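Local coordinates for SusD superfamily protein (PDB 3L22) that probably binds a glycan at the outer membrane of Bacteroides fragilis, as many SusD-family lipoproteins do, and carries zinc ions in the crystal, at residues Y128-N133 against V168-Y172; M208-M212 against D333-C337. All coordinates share one frame; numbering follows the deposited sequence. Where two conformers were deposited one is given.

Contact 1 (Y128-N133 against V168-Y172); sequences YYYLNN and VKQIY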
ATOM      1  N   TYR A 128      -0.417   7.109   8.256  1.00 13.86           N
ATOM      2  CA  TYR A 128      -0.786   8.399   7.658  1.00 13.25           C
ATOM      3  C   TYR A 128      -0.765   8.367   6.131  1.00 13.35           C
ATOM      4  O   TYR A 128      -1.592   9.023   5.485  1.00 13.03           O
ATOM      5  CB  TYR A 128       0.093   9.548   8.193  1.00 13.21           C
ATOM      6  CG  TYR A 128      -0.399  10.067   9.520  1.00 12.49           C
ATOM      7  CD1 TYR A 128      -1.638  10.702   9.609  1.00 12.20           C
ATOM      8  CD2 TYR A 128       0.342   9.900  10.702  1.00 14.49           C
ATOM      9  CE1 TYR A 128      -2.131  11.165  10.812  1.00 14.08           C
ATOM     10  CE2 TYR A 128      -0.153  10.385  11.937  1.00 12.15           C
ATOM     11  CZ  TYR A 128      -1.393  11.009  11.972  1.00 13.87           C
ATOM     12  OH  TYR A 128      -1.935  11.468  13.138  1.00 13.01           O
ATOM     13  N   TYR A 129       0.180   7.627   5.548  1.00 12.84           N
ATOM     14  CA  TYR A 129       0.269   7.539   4.105  1.00 13.52           C
ATOM     15  C   TYR A 129      -1.011   6.948   3.482  1.00 13.12           C
ATOM     16  O   TYR A 129      -1.530   7.453   2.476  1.00 12.14           O
ATOM     17  CB  TYR A 129       1.519   6.715   3.702  1.00 14.00           C
ATOM     18  CG  TYR A 129       1.508   6.273   2.272  1.00 13.01           C
ATOM     19  CD1 TYR A 129       1.979   7.111   1.266  1.00 15.49           C
ATOM     20  CD2 TYR A 129       1.049   5.025   1.918  1.00 15.17           C
ATOM     21  CE1 TYR A 129       1.979   6.727  -0.058  1.00 16.04           C
ATOM     22  CE2 TYR A 129       1.032   4.617   0.565  1.00 15.11           C
ATOM     23  CZ  TYR A 129       1.504   5.464  -0.404  1.00 16.86           C
ATOM     24  OH  TYR A 129       1.519   5.076  -1.731  1.00 18.45           O
ATOM     25  N   TYR A 130      -1.501   5.859   4.075  1.00 12.97           N
ATOM     26  CA  TYR A 130      -2.739   5.266   3.583  1.00 13.57           C
ATOM     27  C   TYR A 130      -3.971   6.184   3.787  1.00 13.13           C
ATOM     28  O   TYR A 130      -4.786   6.307   2.874  1.00 13.87           O
ATOM     29  CB  TYR A 130      -2.933   3.861   4.153  1.00 13.93           C
ATOM     30  CG  TYR A 130      -1.976   2.842   3.539  1.00 14.01           C
ATOM     31  CD1 TYR A 130      -2.001   2.578   2.176  1.00 15.86           C
ATOM     32  CD2 TYR A 130      -1.092   2.124   4.333  1.00 14.94           C
ATOM     33  CE1 TYR A 130      -1.161   1.635   1.606  1.00 14.40           C
ATOM     34  CE2 TYR A 130      -0.234   1.192   3.786  1.00 14.72           C
ATOM     35  CZ  TYR A 130      -0.284   0.934   2.424  1.00 14.44           C
ATOM     36  OH  TYR A 130       0.549   0.010   1.862  1.00 14.04           O
ATOM     37  N   LEU A 131      -4.064   6.878   4.915  1.00 12.07           N
ATOM     38  CA  LEU A 131      -5.135   7.854   5.114  1.00 12.62           C
ATOM     39  C   LEU A 131      -5.068   8.973   4.052  1.00 12.93           C
ATOM     40  O   LEU A 131      -6.100   9.402   3.515  1.00 13.06           O
ATOM     41  CB  LEU A 131      -5.082   8.455   6.513  1.00 12.76           C
ATOM     42  CG  LEU A 131      -5.303   7.558   7.740  1.00 12.32           C
ATOM     43  CD1 LEU A 131      -5.088   8.376   9.012  1.00  8.86           C
ATOM     44  CD2 LEU A 131      -6.739   6.922   7.678  1.00 11.70           C
ATOM     45  N   ASN A 132      -3.850   9.359   3.671  1.00 13.01           N
ATOM     46  CA  ASN A 132      -3.644  10.453   2.730  1.00 13.46           C
ATOM     47  C   ASN A 132      -4.029  10.054   1.304  1.00 13.14           C
ATOM     48  O   ASN A 132      -4.059  10.907   0.428  1.00 12.58           O
ATOM     49  CB  ASN A 132      -2.175  10.925   2.726  1.00 13.25           C
ATOM     50  CG  ASN A 132      -2.025  12.439   2.683  1.00 13.57           C
ATOM     51  OD1 ASN A 132      -2.903  13.170   3.127  1.00 14.33           O
ATOM     52  ND2 ASN A 132      -0.877  12.918   2.152  1.00 11.71           N
ATOM     53  N   ASN A 133      -4.241   8.760   1.072  1.00 13.04           N
ATOM     54  CA  ASN A 133      -4.680   8.246  -0.224  1.00 12.98           C
ATOM     55  C   ASN A 133      -6.142   7.798  -0.246  1.00 13.34           C
ATOM     56  O   ASN A 133      -6.562   7.099  -1.194  1.00 14.25           O
ATOM     57  CB  ASN A 133      -3.751   7.108  -0.651  1.00 13.31           C
ATOM     58  CG  ASN A 133      -2.426   7.612  -1.177  1.00 13.89           C
ATOM     59  OD1 ASN A 133      -2.359   8.066  -2.327  1.00 16.49           O
ATOM     60  ND2 ASN A 133      -1.372   7.566  -0.343  1.00 14.86           N
ATOM     61  N   VAL A 168      -3.283  17.691   2.531  1.00 12.99           N
ATOM     62  CA  VAL A 168      -2.577  16.584   1.882  1.00 12.53           C
ATOM     63  C   VAL A 168      -1.054  16.846   1.852  1.00 13.26           C
ATOM     64  O   VAL A 168      -0.270  15.943   2.177  1.00 12.22           O
ATOM     65  CB  VAL A 168      -3.192  16.236   0.510  1.00 12.30           C
ATOM     66  CG1 VAL A 168      -3.086  17.420  -0.521  1.00 11.37           C
ATOM     67  CG2 VAL A 168      -2.617  14.913  -0.079  1.00 11.23           C
ATOM     68  N   LYS A 169      -0.638  18.083   1.553  1.00 13.40           N
ATOM     69  CA  LYS A 169       0.780  18.443   1.598  0.60 13.31           C
ATOM     70  C   LYS A 169       1.334  18.313   3.033  1.00 13.38           C
ATOM     71  O   LYS A 169       2.427  17.771   3.246  1.00 13.21           O
ATOM     72  CB  LYS A 169       1.011  19.868   1.060  0.60 13.85           C
ATOM     73  CG  LYS A 169       2.438  20.487   1.279  0.60 15.01           C
ATOM     74  CD  LYS A 169       2.542  21.915   0.659  0.60 17.11           C
ATOM     75  CE  LYS A 169       3.963  22.556   0.655  0.60 18.34           C
ATOM     76  NZ  LYS A 169       4.496  23.089   1.998  0.60 18.66           N
ATOM     77  N   GLN A 170       0.598  18.804   4.017  1.00 12.91           N
ATOM     78  CA  GLN A 170       1.106  18.769   5.406  1.00 13.14           C
ATOM     79  C   GLN A 170       1.281  17.338   5.890  1.00 12.54           C
ATOM     80  O   GLN A 170       2.238  17.027   6.628  1.00 11.27           O
ATOM     81  CB  GLN A 170       0.196  19.562   6.362  1.00 13.33           C
ATOM     82  CG  GLN A 170       0.346  21.063   6.233  1.00 13.45           C
ATOM     83  CD  GLN A 170      -0.764  21.830   6.947  1.00 16.47           C
ATOM     84  OE1 GLN A 170      -1.926  21.394   7.032  1.00 13.07           O
ATOM     85  NE2 GLN A 170      -0.398  22.985   7.476  1.00 16.78           N
ATOM     86  N   ILE A 171       0.373  16.463   5.474  1.00 12.12           N
ATOM     87  CA  ILE A 171       0.462  15.066   5.910  1.00 11.55           C
ATOM     88  C   ILE A 171       1.697  14.423   5.284  1.00 11.72           C
ATOM     89  O   ILE A 171       2.478  13.766   5.990  1.00 11.91           O
ATOM     90  CB  ILE A 171      -0.825  14.271   5.604  1.00 10.87           C
ATOM     91  CG1 ILE A 171      -1.993  14.787   6.443  1.00 11.31           C
ATOM     92  CG2 ILE A 171      -0.622  12.763   5.831  1.00 11.93           C
ATOM     93  CD1 ILE A 171      -1.884  14.665   7.948  1.00  9.03           C
ATOM     94  N   TYR A 172       1.902  14.634   3.983  1.00 10.94           N
ATOM     95  CA  TYR A 172       3.110  14.161   3.349  1.00 11.55           C
ATOM     96  C   TYR A 172       4.373  14.708   3.989  1.00 12.33           C
ATOM     97  O   TYR A 172       5.367  13.981   4.138  1.00 12.25           O
ATOM     98  CB  TYR A 172       3.136  14.468   1.856  1.00 11.89           C
ATOM     99  CG  TYR A 172       2.264  13.588   0.986  1.00 12.72           C
ATOM    100  CD1 TYR A 172       2.204  12.197   1.169  1.00 11.77           C
ATOM    101  CD2 TYR A 172       1.544  14.123  -0.065  1.00 11.69           C
ATOM    102  CE1 TYR A 172       1.411  11.391   0.321  1.00 11.41           C
ATOM    103  CE2 TYR A 172       0.746  13.314  -0.876  1.00 11.01           C
ATOM    104  CZ  TYR A 172       0.702  11.973  -0.697  1.00 10.46           C
ATOM    105  OH  TYR A 172      -0.086  11.188  -1.516  1.00 11.73           O
TER
HETATM  106  O   HOH W   1       0.140   8.768  -2.764  1.00 15.82           O
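Asn-132 reaches across from the C-terminal part of helix 113-131 and sets its side-chain amide against the first turn of helix 168-178. Its ND2 donates to Val-168 O at 3.1 Å in an almost straight bond (N-H...O 175°), with the acceptor close to the amide plane. The same carbonyl also accepts the helical bond from Tyr-172 N, so two donors grip it. The other arm of the amide, OD1, is held by Ser-147 OG, and with both arms bonded the rotation of this buried amide is fixed and its polar atoms are satisfied.

This posture lays ND2 over the middle of the Tyr-172 ring, 3.1 Å above its plane. Amide and ring stand nearly upright to each other, their planes 78° apart. Ile-171 covers one face of the amide, its CG2 3.5 Å from Asn-132 CG; that methyl, anti to the backbone N of Ile-171, also meets Tyr-128 CB at 4.1 Å. The far end of the Tyr-172 ring is tied back to the first segment through a water, which bonds to Tyr-172 OH and donates to Asn-133 OD1 at 2.6 Å. Asn-133 itself is steadied by its ND2, which bonds Tyr-129 O at 2.8 Å from above the carbonyl plane.

Val-210 of helix 200-213 packs on both Tyr-129 and Tyr-172. The whole is a buried helix-helix junction of the alpha-helical SusD fold, whose family belongs to the TPR clan, with an asparagine side chain joining the C-terminal region of one helix to the first turn of the next.

Contact 2 (M208-M212 against D333-C337); sequences MRVYM and DLAEC. With EDO (1,2-ethanediol), chain B.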
HETATM    1  N   MSE A 208      10.067   7.136  -1.341  1.00 13.45           N
HETATM    2  CA  MSE A 208       9.893   7.232  -2.768  1.00 13.91           C
HETATM    3  C   MSE A 208       8.432   7.415  -3.169  1.00 13.76           C
HETATM    4  O   MSE A 208       8.145   8.273  -3.998  1.00 13.02           O
HETATM    5  CB  MSE A 208      10.478   6.045  -3.505  1.00 14.94           C
HETATM    6  CG  MSE A 208      10.222   6.137  -5.001  1.00 16.35           C
HETATM    7 SE   MSE A 208      11.328   4.977  -6.122  0.75 22.09          SE
HETATM    8  CE  MSE A 208      10.996   3.521  -5.214  1.00  5.48           C
ATOM      9  N   ARG A 209       7.526   6.621  -2.598  1.00 13.74           N
ATOM     10  CA  ARG A 209       6.117   6.772  -2.897  1.00 13.98           C
ATOM     11  C   ARG A 209       5.602   8.166  -2.586  1.00 13.48           C
ATOM     12  O   ARG A 209       4.827   8.730  -3.361  1.00 14.85           O
ATOM     13  CB  ARG A 209       5.265   5.743  -2.144  1.00 13.92           C
ATOM     14  CG  ARG A 209       5.415   4.326  -2.667  1.00 15.58           C
ATOM     15  CD  ARG A 209       4.173   3.538  -2.267  1.00 17.49           C
ATOM     16  NE  ARG A 209       4.176   2.108  -2.518  1.00 15.49           N
ATOM     17  CZ  ARG A 209       3.185   1.295  -2.181  1.00 17.09           C
ATOM     18  NH1 ARG A 209       2.080   1.770  -1.587  1.00 17.46           N
ATOM     19  NH2 ARG A 209       3.273   0.009  -2.455  1.00 18.36           N
ATOM     20  N   VAL A 210       6.021   8.712  -1.457  1.00 12.80           N
ATOM     21  CA  VAL A 210       5.591  10.022  -1.067  1.00 11.63           C
ATOM     22  C   VAL A 210       6.099  11.057  -2.068  1.00 12.52           C
ATOM     23  O   VAL A 210       5.344  11.890  -2.536  1.00 11.68           O
ATOM     24  CB  VAL A 210       6.040  10.361   0.371  1.00 11.62           C
ATOM     25  CG1 VAL A 210       5.884  11.853   0.679  1.00 10.82           C
ATOM     26  CG2 VAL A 210       5.241   9.509   1.368  1.00 11.95           C
ATOM     27  N   TYR A 211       7.390  11.024  -2.383  1.00 12.78           N
ATOM     28  CA  TYR A 211       7.920  11.994  -3.321  1.00 11.42           C
ATOM     29  C   TYR A 211       7.289  11.869  -4.704  1.00 11.33           C
ATOM     30  O   TYR A 211       7.024  12.882  -5.344  1.00 10.83           O
ATOM     31  CB  TYR A 211       9.444  11.944  -3.387  1.00 11.22           C
ATOM     32  CG  TYR A 211      10.179  12.651  -2.249  1.00 12.03           C
ATOM     33  CD1 TYR A 211       9.866  13.962  -1.883  1.00 12.50           C
ATOM     34  CD2 TYR A 211      11.226  12.021  -1.566  1.00 14.02           C
ATOM     35  CE1 TYR A 211      10.578  14.630  -0.883  1.00 12.99           C
ATOM     36  CE2 TYR A 211      11.939  12.692  -0.571  1.00 12.83           C
ATOM     37  CZ  TYR A 211      11.598  13.974  -0.221  1.00 14.27           C
ATOM     38  OH  TYR A 211      12.304  14.661   0.743  1.00 17.99           O
HETATM   39  N   MSE A 212       6.975  10.663  -5.157  1.00 11.79           N
HETATM   40  CA  MSE A 212       6.252  10.534  -6.441  1.00 12.36           C
HETATM   41  C   MSE A 212       4.886  11.202  -6.411  1.00 12.75           C
HETATM   42  O   MSE A 212       4.485  11.849  -7.394  1.00 13.09           O
HETATM   43  CB  MSE A 212       6.108   9.073  -6.855  1.00 11.60           C
HETATM   44  CG  MSE A 212       7.419   8.478  -7.234  1.00 16.03           C
HETATM   45 SE   MSE A 212       7.243   6.562  -7.589  0.75 22.47          SE
HETATM   46  CE  MSE A 212       6.480   6.579  -9.243  1.00 12.66           C
ATOM     47  N   ASP A 333       8.674   1.816 -10.075  1.00 13.91           N
ATOM     48  CA  ASP A 333       8.553   3.177  -9.537  1.00 14.66           C
ATOM     49  C   ASP A 333       9.709   4.043 -10.095  1.00 14.51           C
ATOM     50  O   ASP A 333       9.484   5.161 -10.583  1.00 14.42           O
ATOM     51  CB  ASP A 333       8.603   3.220  -7.988  1.00 15.35           C
ATOM     52  CG  ASP A 333       7.302   2.682  -7.283  1.00 18.94           C
ATOM     53  OD1 ASP A 333       6.285   2.499  -7.936  1.00 18.59           O
ATOM     54  OD2 ASP A 333       7.361   2.414  -6.037  1.00 23.39           O
ATOM     55  N   LEU A 334      10.942   3.532  -9.987  1.00 14.13           N
ATOM     56  CA  LEU A 334      12.109   4.209 -10.586  1.00 13.76           C
ATOM     57  C   LEU A 334      11.926   4.441 -12.083  1.00 13.04           C
ATOM     58  O   LEU A 334      12.228   5.515 -12.583  1.00 12.08           O
ATOM     59  CB  LEU A 334      13.416   3.451 -10.303  1.00 13.48           C
ATOM     60  CG  LEU A 334      13.951   3.562  -8.872  1.00 14.14           C
ATOM     61  CD1 LEU A 334      15.125   2.563  -8.645  1.00 12.22           C
ATOM     62  CD2 LEU A 334      14.376   5.000  -8.552  1.00 13.83           C
ATOM     63  N   ALA A 335      11.381   3.459 -12.798  1.00 12.89           N
ATOM     64  CA  ALA A 335      11.107   3.645 -14.236  1.00 11.81           C
ATOM     65  C   ALA A 335      10.191   4.853 -14.423  1.00 12.26           C
ATOM     66  O   ALA A 335      10.464   5.683 -15.279  1.00 10.92           O
ATOM     67  CB  ALA A 335      10.451   2.401 -14.823  1.00 11.88           C
ATOM     68  N   GLU A 336       9.110   4.955 -13.609  1.00 11.62           N
ATOM     69  CA  GLU A 336       8.177   6.074 -13.748  1.00 12.27           C
ATOM     70  C   GLU A 336       8.899   7.387 -13.463  1.00 11.68           C
ATOM     71  O   GLU A 336       8.721   8.360 -14.191  1.00 12.89           O
ATOM     72  CB  GLU A 336       6.925   5.898 -12.868  1.00 12.31           C
ATOM     73  CG  GLU A 336       5.990   7.112 -12.867  1.00 12.77           C
ATOM     74  CD  GLU A 336       4.723   6.877 -12.068  1.00 15.69           C
ATOM     75  OE1 GLU A 336       4.591   5.771 -11.478  1.00 12.98           O
ATOM     76  OE2 GLU A 336       3.868   7.812 -12.005  1.00 13.38           O
ATOM     77  N   CYS A 337       9.706   7.435 -12.404  1.00 12.16           N
ATOM     78  CA  CYS A 337      10.448   8.654 -12.077  1.00 11.09           C
ATOM     79  C   CYS A 337      11.354   9.099 -13.220  1.00 11.60           C
ATOM     80  O   CYS A 337      11.349  10.268 -13.621  1.00 10.85           O
ATOM     81  CB  CYS A 337      11.297   8.461 -10.839  1.00 11.34           C
ATOM     82  SG  CYS A 337      10.305   8.157  -9.379  1.00 13.96           S
TER
HETATM   83  C1  EDO B  22       3.554   3.367  -5.908  1.00 47.55           C
HETATM   84  O1  EDO B  22       3.867   2.019  -6.185  1.00 41.30           O
HETATM   85  C2  EDO B  22       2.192   3.541  -5.216  1.00 48.39           C
HETATM   86  O2  EDO B  22       2.004   4.991  -5.180  1.00 48.88           O
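The selenomethionines Met-208 and Met-212, one turn apart on helix 200-213, both lean on Asp-333 of helix 327-339 but reach it through different torsions. In Met-208 CG lies anti to the backbone N (chi1 177°), and the chain runs out extended before bending at its last torsion. That bend brings CE to 3.7 Å from Asp-333 CB, while SE rests 3.9 Å from Leu-334 CD2, the two side chains crossing at about a right angle. Met-212 instead carries CG beside its backbone N (chi1 -69°); its SE meets Asp-333 CB at 3.6 Å, on a path roughly perpendicular to the aspartate. The terminal bend then swings CE toward the carboxylate of Glu-336. Lower on the same chain, Met-212 CG packs against Cys-337 SG at 3.6 Å.

The selenomethionines pack along the aliphatic parts of two acidic side chains whose polar ends are engaged by other residues. Asp-333 OD1 forms a salt bridge with Lys-385, and Glu-336, extended beyond CG, pairs with Arg-401 and Arg-402. Arg-209 is stretched from CG to NE and forms a salt bridge with Glu-329. An ethanediol, probably from the crystallisation liquor, lies against this arginine, its C2 3.5 Å above one face of the guanidinium and toward the rim, with C2 also 3.6 Å from Arg-209 CD.

The short helical segments run in roughly the same direction, at 30°, with their axes 11.2 Å apart at closest approach, a separation bridged by the long selenomethionine side chains. Around this pair, helix 217-225 packs on Tyr-211 and Cys-337, helix 168-178 covers Val-210, and helix 374-388 lies against Ala-335 and Glu-336.

Overall arrangement
Both contacts are buried within the helical body of the protein, and their centres lie about 16 Å apart. Helix 200-213 connects them: in contact 2 it faces helix 327-339, while NH1 of its Arg-209 makes a weak hydrogen bond with Tyr-129 OH of contact 1. Contact 1 is local, joining neighbouring helices across a loop region through amide, ring and water. Contact 2 spans 120 intervening residues and brings together segments from the N-terminal starch-binding-associated region and the C-terminal SusD-family region; its interface is made by selenium, sulphur and aliphatic groups, with the charged ends bonded to residues beyond it.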